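Local coordinates for protein AggB (Escherichia coli, PDB 4PHX), which is the minor subunit of aggregative adherence fimbriae type I, an Ig-like, AfaD-related protein that probably takes part in bacterial adhesion, at residues B[36-50]-B[62-76]. Residues are numbered along the deposited sequence; the frame is centred on the assembly and turned at random.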
ATOM      1  N   HIS B  36     -19.179 -13.318 -23.086  1.00 43.96           N
ATOM      2  CA  HIS B  36     -18.151 -14.332 -23.008  1.00 39.78           C
ATOM      3  C   HIS B  36     -17.060 -13.791 -23.901  1.00 35.99           C
ATOM      4  O   HIS B  36     -17.284 -13.648 -25.108  1.00 36.92           O
ATOM      5  CB  HIS B  36     -18.802 -15.527 -23.674  1.00 51.21           C
ATOM      6  CG  HIS B  36     -17.947 -16.737 -23.796  1.00 45.34           C
ATOM      7  ND1 HIS B  36     -18.144 -17.664 -24.794  1.00 42.89           N
ATOM      8  CD2 HIS B  36     -16.939 -17.210 -23.027  1.00 49.55           C
ATOM      9  CE1 HIS B  36     -17.284 -18.654 -24.643  1.00 44.94           C
ATOM     10  NE2 HIS B  36     -16.538 -18.401 -23.583  1.00 48.67           N
ATOM     11  N   ILE B  37     -15.908 -13.445 -23.339  1.00 34.69           N
ATOM     12  CA  ILE B  37     -14.787 -12.956 -24.151  1.00 35.99           C
ATOM     13  C   ILE B  37     -13.475 -13.592 -23.752  1.00 37.86           C
ATOM     14  O   ILE B  37     -13.344 -14.083 -22.640  1.00 42.12           O
ATOM     15  CB  ILE B  37     -14.585 -11.416 -24.040  1.00 32.17           C
ATOM     16  CG1 ILE B  37     -14.236 -11.019 -22.614  1.00 33.68           C
ATOM     17  CG2 ILE B  37     -15.800 -10.669 -24.503  1.00 32.75           C
ATOM     18  CD1 ILE B  37     -14.460  -9.528 -22.310  1.00 30.59           C
ATOM     19  N   TRP B  38     -12.491 -13.555 -24.649  1.00 32.27           N
ATOM     20  CA  TRP B  38     -11.145 -13.979 -24.303  1.00 32.67           C
ATOM     21  C   TRP B  38     -10.148 -13.351 -25.250  1.00 36.08           C
ATOM     22  O   TRP B  38     -10.541 -12.755 -26.260  1.00 36.05           O
ATOM     23  CB  TRP B  38     -11.013 -15.508 -24.312  1.00 30.70           C
ATOM     24  CG  TRP B  38     -11.353 -16.150 -25.612  1.00 37.22           C
ATOM     25  CD1 TRP B  38     -10.478 -16.541 -26.591  1.00 33.72           C
ATOM     26  CD2 TRP B  38     -12.665 -16.493 -26.091  1.00 34.58           C
ATOM     27  NE1 TRP B  38     -11.166 -17.100 -27.643  1.00 35.10           N
ATOM     28  CE2 TRP B  38     -12.508 -17.081 -27.361  1.00 34.81           C
ATOM     29  CE3 TRP B  38     -13.954 -16.350 -25.571  1.00 35.55           C
ATOM     30  CZ2 TRP B  38     -13.585 -17.537 -28.110  1.00 42.44           C
ATOM     31  CZ3 TRP B  38     -15.027 -16.801 -26.314  1.00 40.03           C
ATOM     32  CH2 TRP B  38     -14.841 -17.386 -27.574  1.00 44.06           C
ATOM     33  N   ILE B  39      -8.860 -13.456 -24.928  1.00 27.66           N
ATOM     34  CA  ILE B  39      -7.847 -13.012 -25.869  1.00 30.78           C
ATOM     35  C   ILE B  39      -7.238 -14.225 -26.543  1.00 35.69           C
ATOM     36  O   ILE B  39      -6.982 -15.232 -25.875  1.00 36.73           O
ATOM     37  CB  ILE B  39      -6.721 -12.258 -25.178  1.00 36.86           C
ATOM     38  CG1 ILE B  39      -7.266 -10.999 -24.486  1.00 34.16           C
ATOM     39  CG2 ILE B  39      -5.578 -11.953 -26.183  1.00 35.25           C
ATOM     40  CD1 ILE B  39      -6.193 -10.145 -23.873  1.00 35.35           C
ATOM     41  N   ASN B  40      -6.987 -14.148 -27.849  1.00 32.96           N
ATOM     42  CA  ASN B  40      -6.256 -15.244 -28.520  1.00 39.18           C
ATOM     43  C   ASN B  40      -4.744 -15.092 -28.421  1.00 37.34           C
ATOM     44  O   ASN B  40      -4.094 -14.556 -29.320  1.00 40.95           O
ATOM     45  CB  ASN B  40      -6.665 -15.390 -29.973  1.00 33.67           C
ATOM     46  CG  ASN B  40      -8.141 -15.538 -30.127  1.00 36.69           C
ATOM     47  OD1 ASN B  40      -8.724 -16.524 -29.684  1.00 38.02           O
ATOM     48  ND2 ASN B  40      -8.765 -14.549 -30.743  1.00 36.05           N
ATOM     49  N   ALA B  41      -4.203 -15.540 -27.301  1.00 39.61           N
ATOM     50  CA  ALA B  41      -2.775 -15.463 -27.047  1.00 40.61           C
ATOM     51  C   ALA B  41      -2.466 -16.506 -25.988  1.00 41.65           C
ATOM     52  O   ALA B  41      -3.381 -17.052 -25.368  1.00 45.12           O
ATOM     53  CB  ALA B  41      -2.410 -14.095 -26.573  1.00 36.84           C
ATOM     54  N   SER B  42      -1.188 -16.799 -25.798  1.00 45.95           N
ATOM     55  CA  SER B  42      -0.746 -17.706 -24.737  1.00 51.35           C
ATOM     56  C   SER B  42      -1.279 -17.321 -23.355  1.00 49.77           C
ATOM     57  O   SER B  42      -1.028 -16.207 -22.869  1.00 45.97           O
ATOM     58  CB  SER B  42       0.779 -17.720 -24.687  1.00 53.21           C
ATOM     59  OG  SER B  42       1.310 -17.711 -26.000  1.00 59.07           O
ATOM     60  N   GLN B  43      -2.000 -18.247 -22.720  1.00 50.53           N
ATOM     61  CA  GLN B  43      -2.481 -18.019 -21.357  1.00 53.45           C
ATOM     62  C   GLN B  43      -1.270 -17.873 -20.452  1.00 51.39           C
ATOM     63  O   GLN B  43      -0.154 -18.148 -20.871  1.00 53.26           O
ATOM     64  CB  GLN B  43      -3.400 -19.150 -20.855  1.00 55.94           C
ATOM     65  CG  GLN B  43      -4.150 -18.792 -19.552  1.00 60.92           C
ATOM     66  CD  GLN B  43      -4.802 -19.980 -18.853  1.00 64.27           C
ATOM     67  OE1 GLN B  43      -5.732 -20.598 -19.379  1.00 66.69           O
ATOM     68  NE2 GLN B  43      -4.327 -20.289 -17.648  1.00 61.59           N
ATOM     69  N   ASN B  44      -1.492 -17.415 -19.227  1.00 56.22           N
ATOM     70  CA  ASN B  44      -0.420 -17.223 -18.267  1.00 54.77           C
ATOM     71  C   ASN B  44      -0.964 -17.144 -16.855  1.00 59.08           C
ATOM     72  O   ASN B  44      -1.052 -16.069 -16.274  1.00 61.61           O
ATOM     73  CB  ASN B  44       0.383 -15.959 -18.578  1.00 51.71           C
ATOM     74  CG  ASN B  44       1.590 -15.786 -17.637  1.00 66.67           C
ATOM     75  OD1 ASN B  44       1.562 -14.965 -16.704  1.00 61.70           O
ATOM     76  ND2 ASN B  44       2.643 -16.581 -17.869  1.00 61.77           N
ATOM     77  N   GLY B  45      -1.332 -18.289 -16.304  1.00 59.03           N
ATOM     78  CA  GLY B  45      -1.813 -18.331 -14.939  1.00 56.44           C
ATOM     79  C   GLY B  45      -3.310 -18.535 -14.927  1.00 57.06           C
ATOM     80  O   GLY B  45      -3.822 -19.488 -15.515  1.00 54.24           O
ATOM     81  N   LYS B  46      -4.006 -17.629 -14.244  1.00 58.51           N
ATOM     82  CA  LYS B  46      -5.457 -17.625 -14.215  1.00 54.74           C
ATOM     83  C   LYS B  46      -6.008 -17.363 -15.604  1.00 55.37           C
ATOM     84  O   LYS B  46      -5.531 -16.475 -16.311  1.00 55.26           O
ATOM     85  CB  LYS B  46      -5.959 -16.517 -13.297  1.00 54.12           C
ATOM     86  CG  LYS B  46      -5.297 -16.453 -11.941  1.00 60.43           C
ATOM     87  CD  LYS B  46      -5.159 -15.002 -11.478  1.00 59.18           C
ATOM     88  CE  LYS B  46      -3.710 -14.522 -11.549  1.00 54.77           C
ATOM     89  NZ  LYS B  46      -2.982 -15.058 -12.746  1.00 53.89           N
ATOM     90  N   VAL B  47      -7.005 -18.143 -16.001  1.00 55.01           N
ATOM     91  CA  VAL B  47      -7.908 -17.695 -17.048  1.00 59.75           C
ATOM     92  C   VAL B  47      -8.564 -16.453 -16.464  1.00 52.35           C
ATOM     93  O   VAL B  47      -9.013 -16.484 -15.319  1.00 62.81           O
ATOM     94  CB  VAL B  47      -8.977 -18.763 -17.362  1.00 58.39           C
ATOM     95  CG1 VAL B  47      -9.399 -19.498 -16.099  1.00 54.48           C
ATOM     96  CG2 VAL B  47     -10.191 -18.139 -18.050  1.00 53.94           C
ATOM     97  N   GLY B  48      -8.584 -15.340 -17.189  1.00 51.80           N
ATOM     98  CA  GLY B  48      -7.956 -15.187 -18.478  1.00 44.49           C
ATOM     99  C   GLY B  48      -6.907 -14.093 -18.369  1.00 50.34           C
ATOM    100  O   GLY B  48      -7.188 -12.894 -18.544  1.00 39.79           O
ATOM    101  N   HIS B  49      -5.691 -14.539 -18.053  1.00 50.97           N
ATOM    102  CA  HIS B  49      -4.495 -13.716 -17.997  1.00 49.20           C
ATOM    103  C   HIS B  49      -3.508 -14.235 -19.042  1.00 48.65           C
ATOM    104  O   HIS B  49      -3.316 -15.445 -19.182  1.00 51.38           O
ATOM    105  CB  HIS B  49      -3.858 -13.799 -16.608  1.00 50.37           C
ATOM    106  CG  HIS B  49      -4.710 -13.237 -15.517  1.00 51.80           C
ATOM    107  ND1 HIS B  49      -4.247 -12.287 -14.632  1.00 45.64           N
ATOM    108  CD2 HIS B  49      -5.996 -13.489 -15.168  1.00 48.05           C
ATOM    109  CE1 HIS B  49      -5.213 -11.974 -13.785  1.00 49.31           C
ATOM    110  NE2 HIS B  49      -6.281 -12.695 -14.084  1.00 48.26           N
ATOM    111  N   TYR B  50      -2.853 -13.321 -19.742  1.00 43.29           N
ATOM    112  CA  TYR B  50      -2.119 -13.684 -20.936  1.00 45.03           C
ATOM    113  C   TYR B  50      -0.769 -12.997 -21.009  1.00 42.03           C
ATOM    114  O   TYR B  50      -0.543 -11.995 -20.341  1.00 41.01           O
ATOM    115  CB  TYR B  50      -2.925 -13.261 -22.168  1.00 41.89           C
ATOM    116  CG  TYR B  50      -4.351 -13.760 -22.219  1.00 42.77           C
ATOM    117  CD1 TYR B  50      -4.681 -14.918 -22.931  1.00 40.63           C
ATOM    118  CD2 TYR B  50      -5.380 -13.052 -21.596  1.00 36.43           C
ATOM    119  CE1 TYR B  50      -5.997 -15.369 -23.001  1.00 39.15           C
ATOM    120  CE2 TYR B  50      -6.677 -13.491 -21.650  1.00 33.03           C
ATOM    121  CZ  TYR B  50      -6.986 -14.650 -22.350  1.00 38.50           C
ATOM    122  OH  TYR B  50      -8.285 -15.078 -22.408  1.00 35.90           O
ATOM    123  N   LEU B  62       4.480  -8.327 -22.609  1.00 54.72           N
ATOM    124  CA  LEU B  62       3.445  -7.784 -21.750  1.00 47.70           C
ATOM    125  C   LEU B  62       2.589  -8.897 -21.188  1.00 45.52           C
ATOM    126  O   LEU B  62       2.098  -9.737 -21.932  1.00 51.32           O
ATOM    127  CB  LEU B  62       2.574  -6.807 -22.511  1.00 50.27           C
ATOM    128  CG  LEU B  62       3.265  -5.467 -22.697  1.00 60.29           C
ATOM    129  CD1 LEU B  62       2.371  -4.512 -23.478  1.00 58.74           C
ATOM    130  CD2 LEU B  62       3.635  -4.905 -21.325  1.00 55.92           C
ATOM    131  N   LYS B  63       2.439  -8.918 -19.872  1.00 43.46           N
ATOM    132  CA  LYS B  63       1.438  -9.751 -19.239  1.00 44.46           C
ATOM    133  C   LYS B  63       0.200  -8.884 -19.172  1.00 45.49           C
ATOM    134  O   LYS B  63       0.211  -7.796 -18.593  1.00 44.78           O
ATOM    135  CB  LYS B  63       1.831 -10.138 -17.804  1.00 50.47           C
ATOM    136  CG  LYS B  63       3.297 -10.466 -17.576  1.00 51.67           C
ATOM    137  CD  LYS B  63       3.571 -10.885 -16.124  1.00 60.16           C
ATOM    138  CE  LYS B  63       2.784 -12.136 -15.692  1.00 60.92           C
ATOM    139  NZ  LYS B  63       3.332 -13.409 -16.269  1.00 61.47           N
ATOM    140  N   VAL B  64      -0.881  -9.357 -19.762  1.00 46.86           N
ATOM    141  CA  VAL B  64      -2.097  -8.591 -19.732  1.00 40.80           C
ATOM    142  C   VAL B  64      -3.212  -9.448 -19.172  1.00 45.44           C
ATOM    143  O   VAL B  64      -3.079 -10.672 -19.072  1.00 40.49           O
ATOM    144  CB  VAL B  64      -2.451  -8.094 -21.128  1.00 41.43           C
ATOM    145  CG1 VAL B  64      -1.312  -7.253 -21.675  1.00 36.67           C
ATOM    146  CG2 VAL B  64      -2.780  -9.284 -22.059  1.00 36.58           C
ATOM    147  N   LYS B  65      -4.301  -8.796 -18.779  1.00 42.24           N
ATOM    148  CA  LYS B  65      -5.491  -9.507 -18.333  1.00 42.68           C
ATOM    149  C   LYS B  65      -6.730  -8.841 -18.915  1.00 39.00           C
ATOM    150  O   LYS B  65      -6.733  -7.649 -19.228  1.00 34.96           O
ATOM    151  CB  LYS B  65      -5.580  -9.570 -16.797  1.00 41.60           C
ATOM    152  CG  LYS B  65      -5.642  -8.212 -16.105  1.00 45.61           C
ATOM    153  CD  LYS B  65      -5.839  -8.335 -14.578  1.00 42.90           C
ATOM    154  CE  LYS B  65      -5.926  -6.973 -13.901  1.00 39.98           C
ATOM    155  NZ  LYS B  65      -6.018  -7.100 -12.405  1.00 45.45           N
ATOM    156  N   ILE B  66      -7.788  -9.624 -19.058  1.00 41.10           N
ATOM    157  CA  ILE B  66      -8.986  -9.123 -19.696  1.00 39.41           C
ATOM    158  C   ILE B  66     -10.221  -9.272 -18.816  1.00 33.90           C
ATOM    159  O   ILE B  66     -10.393 -10.250 -18.107  1.00 33.04           O
ATOM    160  CB  ILE B  66      -9.211  -9.805 -21.061  1.00 35.06           C
ATOM    161  CG1 ILE B  66     -10.274  -9.055 -21.864  1.00 34.68           C
ATOM    162  CG2 ILE B  66      -9.569 -11.284 -20.860  1.00 31.69           C
ATOM    163  CD1 ILE B  66     -10.448  -9.554 -23.310  1.00 36.14           C
ATOM    164  N   GLY B  67     -11.091  -8.281 -18.891  1.00 36.57           N
ATOM    165  CA  GLY B  67     -12.363  -8.338 -18.199  1.00 39.77           C
ATOM    166  C   GLY B  67     -12.597  -7.046 -17.448  1.00 38.68           C
ATOM    167  O   GLY B  67     -12.838  -6.014 -18.058  1.00 36.82           O
ATOM    168  N   GLY B  68     -12.474  -7.102 -16.125  1.00 42.25           N
ATOM    169  CA  GLY B  68     -12.686  -5.933 -15.289  1.00 42.80           C
ATOM    170  C   GLY B  68     -13.994  -6.049 -14.541  1.00 46.18           C
ATOM    171  O   GLY B  68     -14.626  -7.113 -14.554  1.00 48.40           O
ATOM    172  N   GLY B  69     -14.409  -4.948 -13.915  1.00 53.81           N
ATOM    173  CA  GLY B  69     -15.654  -4.880 -13.161  1.00 48.88           C
ATOM    174  C   GLY B  69     -16.842  -5.662 -13.704  1.00 48.63           C
ATOM    175  O   GLY B  69     -17.431  -5.295 -14.718  1.00 54.21           O
ATOM    176  N   GLY B  70     -17.184  -6.752 -13.024  1.00 44.60           N
ATOM    177  CA  GLY B  70     -18.348  -7.532 -13.366  1.00 42.19           C
ATOM    178  C   GLY B  70     -18.072  -8.678 -14.321  1.00 46.33           C
ATOM    179  O   GLY B  70     -19.012  -9.265 -14.857  1.00 44.94           O
ATOM    180  N   TRP B  71     -16.796  -8.995 -14.536  1.00 46.56           N
ATOM    181  CA  TRP B  71     -16.398 -10.098 -15.410  1.00 39.26           C
ATOM    182  C   TRP B  71     -15.773 -11.165 -14.523  1.00 45.92           C
ATOM    183  O   TRP B  71     -14.834 -10.892 -13.787  1.00 54.96           O
ATOM    184  CB  TRP B  71     -15.391  -9.634 -16.491  1.00 38.41           C
ATOM    185  CG  TRP B  71     -15.915  -8.610 -17.523  1.00 39.43           C
ATOM    186  CD1 TRP B  71     -15.795  -7.248 -17.466  1.00 39.38           C
ATOM    187  CD2 TRP B  71     -16.618  -8.892 -18.744  1.00 39.76           C
ATOM    188  NE1 TRP B  71     -16.379  -6.669 -18.564  1.00 31.23           N
ATOM    189  CE2 TRP B  71     -16.907  -7.652 -19.356  1.00 38.02           C
ATOM    190  CE3 TRP B  71     -17.048 -10.071 -19.370  1.00 37.43           C
ATOM    191  CZ2 TRP B  71     -17.599  -7.560 -20.570  1.00 34.53           C
ATOM    192  CZ3 TRP B  71     -17.745  -9.975 -20.561  1.00 39.11           C
ATOM    193  CH2 TRP B  71     -18.002  -8.728 -21.156  1.00 33.86           C
ATOM    194  N   SER B  72     -16.301 -12.379 -14.579  1.00 50.64           N
ATOM    195  CA  SER B  72     -15.742 -13.489 -13.821  1.00 47.58           C
ATOM    196  C   SER B  72     -15.052 -14.425 -14.795  1.00 50.11           C
ATOM    197  O   SER B  72     -15.498 -14.567 -15.941  1.00 47.19           O
ATOM    198  CB  SER B  72     -16.838 -14.240 -13.051  1.00 48.50           C
ATOM    199  OG  SER B  72     -17.588 -13.352 -12.245  1.00 54.18           O
ATOM    200  N   SER B  73     -13.966 -15.053 -14.338  1.00 49.77           N
ATOM    201  CA  SER B  73     -13.211 -15.989 -15.154  1.00 47.62           C
ATOM    202  C   SER B  73     -14.122 -17.149 -15.522  1.00 50.53           C
ATOM    203  O   SER B  73     -14.929 -17.575 -14.696  1.00 55.47           O
ATOM    204  CB  SER B  73     -11.999 -16.492 -14.379  1.00 51.92           C
ATOM    205  OG  SER B  73     -11.110 -15.437 -14.062  1.00 59.34           O
ATOM    206  N   SER B  74     -14.014 -17.671 -16.740  1.00 49.07           N
ATOM    207  CA  SER B  74     -14.964 -18.712 -17.163  1.00 51.14           C
ATOM    208  C   SER B  74     -14.428 -19.850 -18.050  1.00 54.06           C
ATOM    209  O   SER B  74     -13.360 -19.747 -18.658  1.00 50.16           O
ATOM    210  CB  SER B  74     -16.224 -18.083 -17.797  1.00 45.93           C
ATOM    211  OG  SER B  74     -15.911 -17.360 -18.969  1.00 40.09           O
ATOM    212  N   LEU B  75     -15.214 -20.926 -18.116  1.00 53.83           N
ATOM    213  CA  LEU B  75     -14.857 -22.135 -18.832  1.00 53.25           C
ATOM    214  C   LEU B  75     -16.131 -22.722 -19.428  1.00 57.53           C
ATOM    215  O   LEU B  75     -16.812 -23.537 -18.802  1.00 58.83           O
ATOM    216  CB  LEU B  75     -14.190 -23.136 -17.881  1.00 59.99           C
ATOM    217  CG  LEU B  75     -13.580 -24.439 -18.422  1.00 63.86           C
ATOM    218  CD1 LEU B  75     -14.555 -25.617 -18.318  1.00 62.22           C
ATOM    219  CD2 LEU B  75     -13.078 -24.255 -19.845  1.00 55.04           C
ATOM    220  N   ILE B  76     -16.452 -22.301 -20.644  1.00 57.08           N
ATOM    221  CA  ILE B  76     -17.733 -22.622 -21.247  1.00 52.43           C
ATOM    222  C   ILE B  76     -17.579 -23.435 -22.543  1.00 60.28           C
ATOM    223  O   ILE B  76     -17.267 -22.882 -23.597  1.00 60.00           O
ATOM    224  CB  ILE B  76     -18.514 -21.328 -21.543  1.00 49.71           C
ATOM    225  CG1 ILE B  76     -18.636 -20.469 -20.281  1.00 48.90           C
ATOM    226  CG2 ILE B  76     -19.874 -21.642 -22.127  1.00 53.09           C
ATOM    227  CD1 ILE B  76     -19.109 -19.060 -20.555  1.00 46.88           C
TER
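Ile66 lays its outer methyl against Ile39, with CD1 of Ile66 3.7 Å from CG1 of Ile39. With CG1 anti to the backbone N (chi1 -167°), CD1 of Ile66 reaches Ile39, while CG2 meets the edge of the Tyr50 ring. Ile39 CB sits over one face of that ring, and Tyr50 OH accepts a hydrogen bond from the Ile39 backbone N. Ile37 CD1 lies over the six-membered ring of Trp71, 3.8 Å from its centroid, a CH-pi contact. Phe93 touches both residues, and Trp71 NE1 is hydrogen-bonded to Ile92 O. The contact spans the core of an Ig-like beta sandwich: strand 36-39 belongs to one sheet and strand 62-67 to the other. In the second sheet Tyr50 and Val64 form an antiparallel hydrogen-bonded pair. The Tyr50 N to Val64 O bond, 2.7 Å long, is nearly straight. At the neighbouring pair, Lys65 CB lies over one face of the His49 ring, toward its rim, 3.8 Å from the centroid, a CH-pi contact. His49 ND1 is hydrogen-bonded to Asp98 OD2. Beyond the type II turn Gly68-Trp71, Ser73 OG donates a hydrogen bond to Val47 O, the carbonyl of the cis peptide that leads into Gly48, at 2.7 Å. Ser73 and Ser74 also pair in parallel with a strand of a second subunit.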